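Local coordinates for protein ATP-dependent DNA ligase (Mycobacterium tuberculosis, PDB 6NHX) that joins breaks in double-stranded DNA at the cost of ATP, working with Ku in non-homologous end joining, at residues E4-A9 and A45-S50; P10-H15 and G34-V39; V76-A81 and W107-L112; I166-D171 and A181-D186. The protein carries 1 engineered substitution. All coordinates share one frame; numbering follows the deposited sequence.

Contact 1 of 4, residues E4-A9 and A45-S50; sequences EFDNLA and AVRLRS
Phe5 and Arg49 pack with the arginine's methylenes drawn over one face of the phenyl ring. Phe5 CG lies anti to the backbone N (chi1 178°), which turns the ring in under Arg49. Arg49 CD does the touching, 3.7 Å from the centroid of the Phe5 ring, a CH-pi contact with CD displaced toward the rim. Beyond CD a bend at chi3 (72°) lifts the guanidinium away from the ring face, beside the Asp6-Asn7 peptide, its plane 75° from that of the phenyl. There it takes Leu8 O side-on with two nitrogens: Arg49 NE to Leu8 O is 2.9 Å, in the carbonyl plane on a lone pair, and Arg49 NH2 to Leu8 O is 3.1 Å, arriving from above that plane. A water that donates to Leu8 O and Ser50 O adds a third donor. Arg47 NH2 meets Asp6 OD1 at 2.9 Å on the syn side, a salt bridge with carboxylate and guanidinium planes almost perpendicular. Arg47 NH1 gives the same oxygen a weak bond, its main partner being the salt-bridged Glu40 of strand 35-42. Through a second water Arg49 NH1 reaches the oxygen that Arg47 bonds directly. The N-terminal 3-10 turn thus covers strand 45-50, an edge of the adenylation domain's antiparallel sheet away from the nucleotide; Phe5 and Leu8 reach across Leu38 of strand 35-42 to Val76 of strand 74-82.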
# COMPACT_ATOMS: atom_id res chain seq x y z
N GLU A 4 19.99 11.65 -11.61
CA GLU A 4 19.55 10.90 -12.78
C GLU A 4 18.31 10.11 -12.41
O GLU A 4 18.38 9.21 -11.57
CB GLU A 4 20.64 9.92 -13.22
CG GLU A 4 21.73 10.54 -14.05
CD GLU A 4 22.53 9.50 -14.78
OE1 GLU A 4 23.77 9.63 -14.86
OE2 GLU A 4 21.91 8.53 -15.28
N PHE A 5 17.18 10.44 -13.05
CA PHE A 5 15.93 9.75 -12.78
C PHE A 5 16.05 8.24 -12.99
O PHE A 5 15.49 7.45 -12.23
CB PHE A 5 14.83 10.33 -13.67
CG PHE A 5 13.49 9.67 -13.52
CD1 PHE A 5 12.73 9.85 -12.37
CD2 PHE A 5 12.98 8.84 -14.52
CE1 PHE A 5 11.50 9.24 -12.22
CE2 PHE A 5 11.76 8.23 -14.38
CZ PHE A 5 11.01 8.43 -13.24
N ASP A 6 16.81 7.83 -14.01
CA ASP A 6 16.88 6.43 -14.39
C ASP A 6 17.73 5.59 -13.45
O ASP A 6 17.85 4.38 -13.67
CB ASP A 6 17.38 6.29 -15.83
CG ASP A 6 16.33 6.69 -16.85
OD1 ASP A 6 15.13 6.60 -16.53
OD2 ASP A 6 16.71 7.10 -17.96
N ASN A 7 18.33 6.19 -12.42
CA ASN A 7 19.00 5.44 -11.36
C ASN A 7 18.25 5.49 -10.04
O ASN A 7 18.74 4.94 -9.05
CB ASN A 7 20.42 5.97 -11.16
CG ASN A 7 21.37 5.53 -12.24
OD1 ASN A 7 20.98 4.85 -13.20
ND2 ASN A 7 22.64 5.90 -12.11
N LEU A 8 17.08 6.11 -10.01
CA LEU A 8 16.41 6.46 -8.76
C LEU A 8 15.56 5.31 -8.25
O LEU A 8 14.85 4.66 -9.02
CB LEU A 8 15.51 7.66 -8.99
CG LEU A 8 16.08 9.06 -8.83
CD1 LEU A 8 14.92 10.04 -8.81
CD2 LEU A 8 16.89 9.15 -7.55
N ALA A 9 15.60 5.10 -6.93
CA ALA A 9 14.72 4.20 -6.21
C ALA A 9 14.14 4.93 -5.01
O ALA A 9 14.79 5.83 -4.46
CB ALA A 9 15.49 2.96 -5.73
N ALA A 45 5.46 15.24 -21.12
CA ALA A 45 5.45 13.78 -21.13
C ALA A 45 5.83 13.24 -19.76
O ALA A 45 6.62 13.85 -19.03
CB ALA A 45 6.41 13.24 -22.19
N VAL A 46 5.28 12.09 -19.43
CA VAL A 46 5.48 11.47 -18.13
C VAL A 46 6.17 10.13 -18.32
O VAL A 46 5.87 9.39 -19.26
CB VAL A 46 4.13 11.30 -17.39
CG1 VAL A 46 4.25 10.29 -16.29
CG2 VAL A 46 3.68 12.62 -16.81
N ARG A 47 7.11 9.82 -17.42
CA ARG A 47 7.73 8.51 -17.32
C ARG A 47 7.68 8.05 -15.87
O ARG A 47 7.75 8.87 -14.94
CB ARG A 47 9.18 8.53 -17.79
CG ARG A 47 9.30 8.96 -19.24
CD ARG A 47 10.73 9.15 -19.67
NE ARG A 47 11.51 7.92 -19.56
CZ ARG A 47 12.60 7.79 -18.81
NH1 ARG A 47 13.03 8.82 -18.10
NH2 ARG A 47 13.26 6.65 -18.78
N LEU A 48 7.54 6.74 -15.68
CA LEU A 48 7.23 6.17 -14.37
C LEU A 48 8.22 5.08 -13.98
O LEU A 48 8.60 4.25 -14.82
CB LEU A 48 5.82 5.60 -14.35
CG LEU A 48 4.69 6.53 -14.80
CD1 LEU A 48 3.39 5.77 -14.89
CD2 LEU A 48 4.55 7.71 -13.85
N ARG A 49 8.60 5.06 -12.71
CA ARG A 49 9.43 4.00 -12.16
C ARG A 49 8.74 3.41 -10.94
O ARG A 49 8.25 4.16 -10.08
CB ARG A 49 10.81 4.54 -11.76
CG ARG A 49 11.72 4.78 -12.94
CD ARG A 49 12.99 5.52 -12.52
NE ARG A 49 13.88 4.66 -11.76
CZ ARG A 49 14.71 3.77 -12.30
NH1 ARG A 49 14.77 3.64 -13.62
NH2 ARG A 49 15.49 3.02 -11.53
N SER A 50 8.68 2.09 -10.88
CA SER A 50 8.08 1.41 -9.74
C SER A 50 9.10 1.31 -8.61
O SER A 50 10.26 1.70 -8.73
CB SER A 50 7.59 0.03 -10.15
OG SER A 50 8.68 -0.80 -10.52
O HOH W 1 13.17 4.97 -15.82
O HOH W 2 13.01 2.68 -8.42

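Contact 2 of 4, residues P10-H15 and G34-V39; sequences PMLATH and GYRLLV
Pro10 and Leu38 mark the nearest approach of the two backbones, their CA atoms 7.1 Å apart, so segments 10-15 and 34-39 do not pair as strands and meet through side chains. Arg36 carries most of the meeting. Its first torsion sets CG opposite the backbone N (chi1 -173°), and a bend at chi2 (76°) turns the rest of the chain toward the loop ahead of strand 12-15. There the guanidinium lies flat beneath Pro10: Pro10 CB sits over the centre of one face, 3.5 Å from Arg36 CZ, while Pro10 CG rests against the aliphatic Arg36 CG. At the far edge both terminal nitrogens close on a single oxygen. Arg36 NH2 to Met11 O measures 2.8 Å, on a lone pair in the carbonyl plane, and Arg36 NH1 to Met11 O measures 3.0 Å, nearly along the C=O axis. With Arg36 NE in a salt bridge to Asp78, two partners fix the rotation of the group, and the aspartate probably balances its buried charge. Leu12 CD2 comes within 4.0 Å of Arg36 NH1, and Leu38, two residues on and facing the same way, brings CD1 to 4.3 Å from Pro10 CD. Arg36 also touches the bound ATP, so the group that ties the loop down is part of the nucleotide pocket. Strand 12-15 runs between strands 184-187 and 179-180 of one sheet, whereas strand 35-42 lies between strands 45-50 and 74-82 of the other; the contact spans from sheet to sheet.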
# COMPACT_ATOMS: atom_id res chain seq x y z
N PRO A 10 12.93 4.57 -4.60
CA PRO A 10 12.27 5.33 -3.52
C PRO A 10 12.94 5.11 -2.17
O PRO A 10 13.49 4.05 -1.87
CB PRO A 10 10.85 4.76 -3.51
CG PRO A 10 10.70 4.00 -4.79
CD PRO A 10 12.07 3.52 -5.15
N MET A 11 12.89 6.17 -1.37
CA MET A 11 13.24 6.11 0.04
C MET A 11 12.13 5.37 0.80
O MET A 11 10.95 5.43 0.43
CB MET A 11 13.34 7.54 0.56
CG MET A 11 13.83 7.68 1.99
SD MET A 11 14.12 9.42 2.37
CE MET A 11 14.53 9.30 4.12
N LEU A 12 12.51 4.67 1.86
CA LEU A 12 11.58 3.81 2.59
C LEU A 12 11.54 4.19 4.07
O LEU A 12 12.49 4.78 4.60
CB LEU A 12 11.97 2.34 2.42
CG LEU A 12 11.98 1.85 0.97
CD1 LEU A 12 12.60 0.46 0.88
CD2 LEU A 12 10.57 1.86 0.38
N ALA A 13 10.42 3.85 4.72
CA ALA A 13 10.14 4.20 6.10
C ALA A 13 10.38 3.02 7.02
O ALA A 13 10.28 1.86 6.63
CB ALA A 13 8.69 4.67 6.28
N THR A 14 10.70 3.33 8.26
CA THR A 14 10.91 2.31 9.29
C THR A 14 9.65 2.14 10.12
O THR A 14 9.06 3.13 10.56
CB THR A 14 12.03 2.77 10.22
OG1 THR A 14 13.20 3.07 9.45
CG2 THR A 14 12.38 1.69 11.19
N HIS A 15 9.25 0.89 10.35
CA HIS A 15 8.08 0.66 11.18
C HIS A 15 8.33 1.17 12.60
O HIS A 15 9.36 0.87 13.21
CB HIS A 15 7.77 -0.84 11.23
CG HIS A 15 6.38 -1.15 11.69
ND1 HIS A 15 5.98 -2.42 12.04
CD2 HIS A 15 5.30 -0.35 11.87
CE1 HIS A 15 4.71 -2.40 12.41
NE2 HIS A 15 4.28 -1.15 12.32
N GLY A 34 -1.41 2.00 -1.84
CA GLY A 34 -1.38 2.04 -3.29
C GLY A 34 -0.07 1.46 -3.78
O GLY A 34 0.53 0.63 -3.09
N TYR A 35 0.40 1.90 -4.95
CA TYR A 35 1.69 1.49 -5.48
C TYR A 35 2.60 2.71 -5.52
O TYR A 35 2.20 3.77 -6.02
CB TYR A 35 1.57 0.90 -6.88
CG TYR A 35 0.93 -0.46 -6.99
CD1 TYR A 35 1.09 -1.43 -6.01
CD2 TYR A 35 0.18 -0.78 -8.10
CE1 TYR A 35 0.49 -2.68 -6.14
CE2 TYR A 35 -0.42 -2.01 -8.24
CZ TYR A 35 -0.27 -2.95 -7.27
OH TYR A 35 -0.88 -4.17 -7.45
N ARG A 36 3.82 2.56 -5.02
CA ARG A 36 4.78 3.64 -5.01
C ARG A 36 5.28 3.92 -6.42
O ARG A 36 5.65 3.00 -7.15
CB ARG A 36 5.96 3.23 -4.13
CG ARG A 36 6.95 4.35 -3.90
CD ARG A 36 6.43 5.35 -2.88
NE ARG A 36 7.46 6.29 -2.46
CZ ARG A 36 8.32 6.06 -1.48
NH1 ARG A 36 8.28 4.93 -0.80
NH2 ARG A 36 9.22 6.99 -1.17
N LEU A 37 5.32 5.20 -6.79
CA LEU A 37 5.82 5.59 -8.10
C LEU A 37 6.75 6.79 -7.99
O LEU A 37 6.47 7.73 -7.25
CB LEU A 37 4.69 5.98 -9.06
CG LEU A 37 3.81 4.85 -9.58
CD1 LEU A 37 2.80 5.39 -10.56
CD2 LEU A 37 4.64 3.72 -10.21
N LEU A 38 7.84 6.74 -8.74
CA LEU A 38 8.63 7.92 -9.05
C LEU A 38 8.19 8.40 -10.43
O LEU A 38 8.05 7.59 -11.36
CB LEU A 38 10.13 7.62 -9.04
CG LEU A 38 10.68 7.18 -7.67
CD1 LEU A 38 12.16 6.85 -7.79
CD2 LEU A 38 10.47 8.25 -6.60
N VAL A 39 7.95 9.70 -10.56
CA VAL A 39 7.34 10.27 -11.75
C VAL A 39 8.26 11.35 -12.31
O VAL A 39 8.58 12.31 -11.60
CB VAL A 39 5.96 10.87 -11.44
CG1 VAL A 39 5.37 11.57 -12.68
CG2 VAL A 39 5.01 9.79 -10.90

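Contact 3 of 4, residues V76-A81 and W107-L112; sequences VLDGEA and WAFDLL. With ATP (adenosine-5'-triphosphate), chain B.
Leu77 and Leu111 meet branch to branch, Leu77 CD2 to Leu111 CD1 at 3.7 Å, on the sheet face covered by Leu131 of helix 124-136. Nearer one end, Val76 CG1 rests against Leu112 CB. On the opposite face, with Asp78 and Glu80, the Phe109 ring is clamped between backbone and base: Gly79 CA lies over the centre of one side of it, 3.5 Å from the centroid of the Phe109 ring, and the adenine covers the other, with Phe109 CE2 3.3 Å from ATP C6. The ring folds back over Gly79 because its CG stands between backbone N and carbonyl carbon (chi1 49°). A classic beta bulge sets this up in the antiparallel pair: Phe109 N and Asp110 N both donate to Asp78 O, at 2.8 and 3.0 Å, and the register slips by one residue. Past the bulge Glu80 and Trp107 form a hydrogen-bonded pair. At the polar edge, Asp78 and Asp110 touch through their CB atoms while their carboxylates turn to other partners, Asp78 to Tyr174 and Arg36, Asp110 to Arg127. Glu80, bent at chi2, brings OE1 to the edge of the Phe109 ring and 3.6 Å from ATP N9, where this oxygen is buried without a hydrogen-bonding partner.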
# COMPACT_ATOMS: atom_id res chain seq x y z
N VAL A 76 10.78 15.80 -11.04
CA VAL A 76 10.71 14.43 -10.57
C VAL A 76 9.94 14.45 -9.26
O VAL A 76 10.31 15.17 -8.32
CB VAL A 76 12.10 13.81 -10.38
CG1 VAL A 76 11.99 12.44 -9.73
CG2 VAL A 76 12.82 13.71 -11.72
N LEU A 77 8.85 13.69 -9.21
CA LEU A 77 8.00 13.59 -8.04
C LEU A 77 8.06 12.18 -7.48
O LEU A 77 8.36 11.21 -8.19
CB LEU A 77 6.54 13.89 -8.41
CG LEU A 77 6.37 15.24 -9.10
CD1 LEU A 77 5.18 15.19 -10.04
CD2 LEU A 77 6.19 16.32 -8.06
N ASP A 78 7.80 12.09 -6.19
CA ASP A 78 7.62 10.83 -5.48
C ASP A 78 6.21 10.82 -4.93
O ASP A 78 5.72 11.84 -4.43
CB ASP A 78 8.64 10.77 -4.34
CG ASP A 78 8.67 9.43 -3.62
OD1 ASP A 78 8.02 8.45 -4.05
OD2 ASP A 78 9.38 9.37 -2.59
N GLY A 79 5.54 9.68 -5.01
CA GLY A 79 4.20 9.60 -4.46
C GLY A 79 3.62 8.22 -4.63
O GLY A 79 4.35 7.25 -4.88
N GLU A 80 2.30 8.15 -4.53
CA GLU A 80 1.58 6.88 -4.56
C GLU A 80 0.53 6.93 -5.66
O GLU A 80 -0.24 7.89 -5.74
CB GLU A 80 0.87 6.64 -3.22
CG GLU A 80 0.54 5.18 -2.93
CD GLU A 80 1.63 4.49 -2.15
OE1 GLU A 80 2.64 5.14 -1.82
OE2 GLU A 80 1.49 3.28 -1.87
N ALA A 81 0.48 5.90 -6.50
CA ALA A 81 -0.68 5.69 -7.36
C ALA A 81 -1.75 5.02 -6.52
O ALA A 81 -1.48 4.05 -5.82
CB ALA A 81 -0.31 4.82 -8.55
N TRP A 107 -0.92 10.62 -6.05
CA TRP A 107 -0.83 11.54 -4.92
C TRP A 107 0.64 11.75 -4.62
O TRP A 107 1.33 10.84 -4.14
CB TRP A 107 -1.56 10.98 -3.69
CG TRP A 107 -3.08 11.04 -3.83
CD1 TRP A 107 -3.80 11.35 -4.95
CD2 TRP A 107 -4.06 10.79 -2.80
NE1 TRP A 107 -5.15 11.31 -4.69
CE2 TRP A 107 -5.33 10.97 -3.37
CE3 TRP A 107 -3.98 10.44 -1.45
CZ2 TRP A 107 -6.51 10.81 -2.65
CZ3 TRP A 107 -5.16 10.27 -0.73
CH2 TRP A 107 -6.40 10.45 -1.33
N ALA A 108 1.12 12.96 -4.89
CA ALA A 108 2.53 13.28 -4.73
C ALA A 108 2.82 13.66 -3.29
O ALA A 108 2.05 14.39 -2.65
CB ALA A 108 2.90 14.45 -5.64
N PHE A 109 3.96 13.18 -2.79
CA PHE A 109 4.41 13.57 -1.45
C PHE A 109 5.88 13.97 -1.36
O PHE A 109 6.34 14.34 -0.27
CB PHE A 109 4.04 12.54 -0.37
CG PHE A 109 4.38 11.10 -0.70
CD1 PHE A 109 5.71 10.69 -0.87
CD2 PHE A 109 3.37 10.13 -0.76
CE1 PHE A 109 6.02 9.35 -1.15
CE2 PHE A 109 3.68 8.79 -1.04
CZ PHE A 109 5.00 8.41 -1.23
N ASP A 110 6.61 13.95 -2.47
CA ASP A 110 7.95 14.51 -2.45
C ASP A 110 8.28 15.09 -3.82
O ASP A 110 7.66 14.74 -4.84
CB ASP A 110 9.03 13.53 -1.96
CG ASP A 110 10.02 14.19 -1.02
OD1 ASP A 110 10.35 15.38 -1.25
OD2 ASP A 110 10.45 13.53 -0.04
N LEU A 111 9.26 15.98 -3.83
CA LEU A 111 9.75 16.64 -5.03
C LEU A 111 11.26 16.47 -5.00
O LEU A 111 11.92 16.94 -4.06
CB LEU A 111 9.38 18.12 -5.01
CG LEU A 111 9.85 18.96 -6.20
CD1 LEU A 111 9.17 18.51 -7.49
CD2 LEU A 111 9.57 20.43 -5.95
N LEU A 112 11.80 15.76 -5.99
CA LEU A 112 13.22 15.42 -5.99
C LEU A 112 14.04 16.22 -6.98
O LEU A 112 15.27 16.23 -6.88
CB LEU A 112 13.41 13.93 -6.29
CG LEU A 112 12.58 12.96 -5.45
CD1 LEU A 112 12.97 11.52 -5.74
CD2 LEU A 112 12.69 13.28 -3.95
PG ATP B . 7.49 -1.41 2.58
O1G ATP B . 7.77 -0.34 3.61
O2G ATP B . 8.64 -2.36 2.30
O3G ATP B . 6.87 -0.84 1.31
PB ATP B . 4.80 -2.49 2.98
O1B ATP B . 4.24 -3.60 3.83
O2B ATP B . 4.50 -2.42 1.50
O3B ATP B . 6.39 -2.39 3.24
PA ATP B . 3.51 -0.71 4.88
O1A ATP B . 4.18 -1.32 6.08
O2A ATP B . 2.08 -0.95 4.50
O3A ATP B . 4.41 -1.07 3.61
O5' ATP B . 3.88 0.86 4.82
C5' ATP B . 3.18 1.74 3.95
C4' ATP B . 3.75 1.69 2.53
O4' ATP B . 3.14 2.75 1.80
C3' ATP B . 5.25 1.94 2.47
O3' ATP B . 5.75 1.37 1.27
C2' ATP B . 5.29 3.43 2.34
O2' ATP B . 6.52 3.90 1.78
C1' ATP B . 4.11 3.73 1.42
N9 ATP B . 3.48 5.03 1.72
C8 ATP B . 2.15 5.27 1.84
N7 ATP B . 1.91 6.59 2.08
C5 ATP B . 3.11 7.19 2.09
C6 ATP B . 3.58 8.56 2.30
N6 ATP B . 2.71 9.53 2.58
N1 ATP B . 4.90 8.78 2.25
C2 ATP B . 5.79 7.82 1.99
N3 ATP B . 5.44 6.54 1.80
C4 ATP B . 4.14 6.18 1.86

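Contact 4 of 4, residues I166-D171 and A181-D186; sequences IAKRRD and ASWVKD. With ATP (adenosine-5'-triphosphate), chain B.
Trp183 presents one face of its indole to Lys168, whose chain runs straight out across it. Lys168 CG stands over the five-membered ring, 3.6 Å from its centroid, and Lys168 NZ over the six-membered ring of Trp183 at 4.2 Å from the centroid, so a CH-pi contact passes into a cation-pi contact along one side chain. Trp183 CZ3 meets ATP C2 obliquely. The adenine in turn has Ile166 CG1 over the face remote from Phe109, 3.5 Å from ATP C6. Extended beyond CG, Lys168 ends with NZ 2.9 Å from ATP N1, a bond to the base edge consistent with adenine recognition, and a salt bridge to Glu29 positions the ammonium. Lys185 serves the other end of the nucleotide. Its CB packs on Ile166 CD1, the two side chains lying alongside and pointing the same way, and the chain, equally extended, brings NZ to 2.7 Å from ATP O1A and 2.8 Å from ATP O1G, joining alpha and gamma phosphates through one ammonium. Beneath, Ala167 and Val184 exchange backbone hydrogen bonds in both directions, and Ser182 O takes Arg169 N where segment 181-186 turns its corner. The segments carry parts of what are, by sequence, motifs IV and V of the DNA ligase adenylation domain, and a lysine near the phosphates, here Lys185, is characteristic of motif V in covalent nucleotidyltransferases.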
# COMPACT_ATOMS: atom_id res chain seq x y z
N ILE A 166 2.74 8.45 8.12
CA ILE A 166 4.18 8.46 7.94
C ILE A 166 4.69 9.75 8.56
O ILE A 166 4.32 10.85 8.10
CB ILE A 166 4.62 8.39 6.47
CG1 ILE A 166 3.74 7.43 5.66
CG2 ILE A 166 6.13 8.07 6.39
CD1 ILE A 166 4.06 5.99 5.92
N ALA A 167 5.55 9.65 9.55
CA ALA A 167 6.24 10.81 10.08
C ALA A 167 7.57 10.97 9.35
O ALA A 167 8.29 9.99 9.15
CB ALA A 167 6.51 10.64 11.57
N LYS A 168 7.89 12.20 8.95
CA LYS A 168 9.13 12.47 8.25
C LYS A 168 9.84 13.63 8.93
O LYS A 168 9.23 14.67 9.20
CB LYS A 168 8.85 12.77 6.77
CG LYS A 168 8.17 11.60 6.09
CD LYS A 168 7.73 11.94 4.66
CE LYS A 168 7.04 10.76 3.99
NZ LYS A 168 6.53 11.15 2.63
N ARG A 169 11.12 13.44 9.24
CA ARG A 169 11.85 14.49 9.93
C ARG A 169 11.94 15.74 9.06
O ARG A 169 12.27 15.67 7.87
CB ARG A 169 13.26 14.00 10.26
CG ARG A 169 13.37 13.24 11.55
CD ARG A 169 14.82 13.12 12.03
NE ARG A 169 15.33 14.41 12.45
CZ ARG A 169 15.32 14.86 13.71
NH1 ARG A 169 14.83 14.10 14.68
NH2 ARG A 169 15.80 16.07 13.98
N ARG A 170 11.65 16.90 9.66
CA ARG A 170 11.64 18.13 8.88
C ARG A 170 13.01 18.46 8.30
O ARG A 170 13.09 19.08 7.24
CB ARG A 170 11.12 19.27 9.76
CG ARG A 170 9.64 19.13 10.08
CD ARG A 170 9.13 20.21 11.01
NE ARG A 170 7.68 20.17 11.15
CZ ARG A 170 6.82 20.63 10.25
NH1 ARG A 170 7.26 21.19 9.13
NH2 ARG A 170 5.51 20.54 10.46
N ASP A 171 14.08 18.06 8.97
CA ASP A 171 15.44 18.36 8.54
C ASP A 171 16.05 17.29 7.62
O ASP A 171 17.24 17.38 7.31
CB ASP A 171 16.35 18.60 9.75
CG ASP A 171 16.52 17.36 10.63
OD1 ASP A 171 17.09 17.49 11.74
OD2 ASP A 171 16.10 16.26 10.23
N ALA A 181 15.77 5.89 9.39
CA ALA A 181 15.17 6.26 10.67
C ALA A 181 14.48 7.61 10.62
O ALA A 181 13.68 7.92 11.51
CB ALA A 181 16.25 6.27 11.77
N SER A 182 14.73 8.42 9.58
CA SER A 182 14.10 9.72 9.45
C SER A 182 12.67 9.65 8.94
O SER A 182 11.99 10.68 8.90
CB SER A 182 14.94 10.59 8.52
OG SER A 182 15.11 9.90 7.28
N TRP A 183 12.20 8.47 8.51
CA TRP A 183 10.81 8.26 8.11
C TRP A 183 10.27 7.12 8.95
O TRP A 183 10.87 6.04 8.99
CB TRP A 183 10.71 7.85 6.64
CG TRP A 183 10.88 8.92 5.59
CD1 TRP A 183 11.47 10.13 5.73
CD2 TRP A 183 10.41 8.84 4.25
NE1 TRP A 183 11.42 10.82 4.53
CE2 TRP A 183 10.78 10.03 3.61
CE3 TRP A 183 9.74 7.85 3.52
CZ2 TRP A 183 10.47 10.29 2.26
CZ3 TRP A 183 9.44 8.09 2.19
CH2 TRP A 183 9.80 9.30 1.58
N VAL A 184 9.13 7.34 9.61
CA VAL A 184 8.56 6.34 10.51
C VAL A 184 7.12 6.07 10.08
O VAL A 184 6.32 7.00 9.95
CB VAL A 184 8.58 6.85 11.96
CG1 VAL A 184 7.99 5.80 12.88
CG2 VAL A 184 10.01 7.20 12.39
N LYS A 185 6.80 4.80 9.83
CA LYS A 185 5.47 4.41 9.38
C LYS A 185 4.72 3.68 10.50
O LYS A 185 5.31 2.86 11.21
CB LYS A 185 5.53 3.52 8.13
CG LYS A 185 6.51 2.37 8.21
CD LYS A 185 6.32 1.40 7.05
CE LYS A 185 7.21 0.18 7.21
NZ LYS A 185 6.88 -0.88 6.21
N ASP A 186 3.43 3.97 10.63
CA ASP A 186 2.64 3.54 11.78
C ASP A 186 1.19 3.37 11.32
O ASP A 186 0.62 4.31 10.78
CB ASP A 186 2.75 4.61 12.88
CG ASP A 186 2.17 4.19 14.20
OD1 ASP A 186 1.59 3.10 14.28
OD2 ASP A 186 2.28 4.99 15.16
PG ATP B . 7.49 -1.41 2.58
O1G ATP B . 7.77 -0.34 3.61
O2G ATP B . 8.64 -2.36 2.30
O3G ATP B . 6.87 -0.84 1.31
PB ATP B . 4.80 -2.49 2.98
O1B ATP B . 4.24 -3.60 3.83
O2B ATP B . 4.50 -2.42 1.50
O3B ATP B . 6.39 -2.39 3.24
PA ATP B . 3.51 -0.71 4.88
O1A ATP B . 4.18 -1.32 6.08
O2A ATP B . 2.08 -0.95 4.50
O3A ATP B . 4.41 -1.07 3.61
O5' ATP B . 3.88 0.86 4.82
C5' ATP B . 3.18 1.74 3.95
C4' ATP B . 3.75 1.69 2.53
O4' ATP B . 3.14 2.75 1.80
C3' ATP B . 5.25 1.94 2.47
O3' ATP B . 5.75 1.37 1.27
C2' ATP B . 5.29 3.43 2.34
O2' ATP B . 6.52 3.90 1.78
C1' ATP B . 4.11 3.73 1.42
N9 ATP B . 3.48 5.03 1.72
C8 ATP B . 2.15 5.27 1.84
N7 ATP B . 1.91 6.59 2.08
C5 ATP B . 3.11 7.19 2.09
C6 ATP B . 3.58 8.56 2.30
N6 ATP B . 2.71 9.53 2.58
N1 ATP B . 4.90 8.78 2.25
C2 ATP B . 5.79 7.82 1.99
N3 ATP B . 5.44 6.54 1.80
C4 ATP B . 4.14 6.18 1.86

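Overall arrangement
From the N terminus the chain gives the first halves of contacts 1 and 2 in succession, passes strand 26-31, and returns on strand 35-42 to close contact 2, then on strand 45-50 to close contact 1. Contact 2 is therefore nested inside contact 1. Contact 3 then closes the loop holding helix 92-96, and contact 4 the short loop holding strand 179-180; none cross. Contact 1 lays the N-terminal segment on the edge strand of the antiparallel sheet, contact 3 pairs two of its inner strands, and contact 4 lies in the mixed sheet that also holds strand 12-15. Contact 2 bridges the two sheets, and ATP sits between contacts 3 and 4, whose centres are about 16 Å apart.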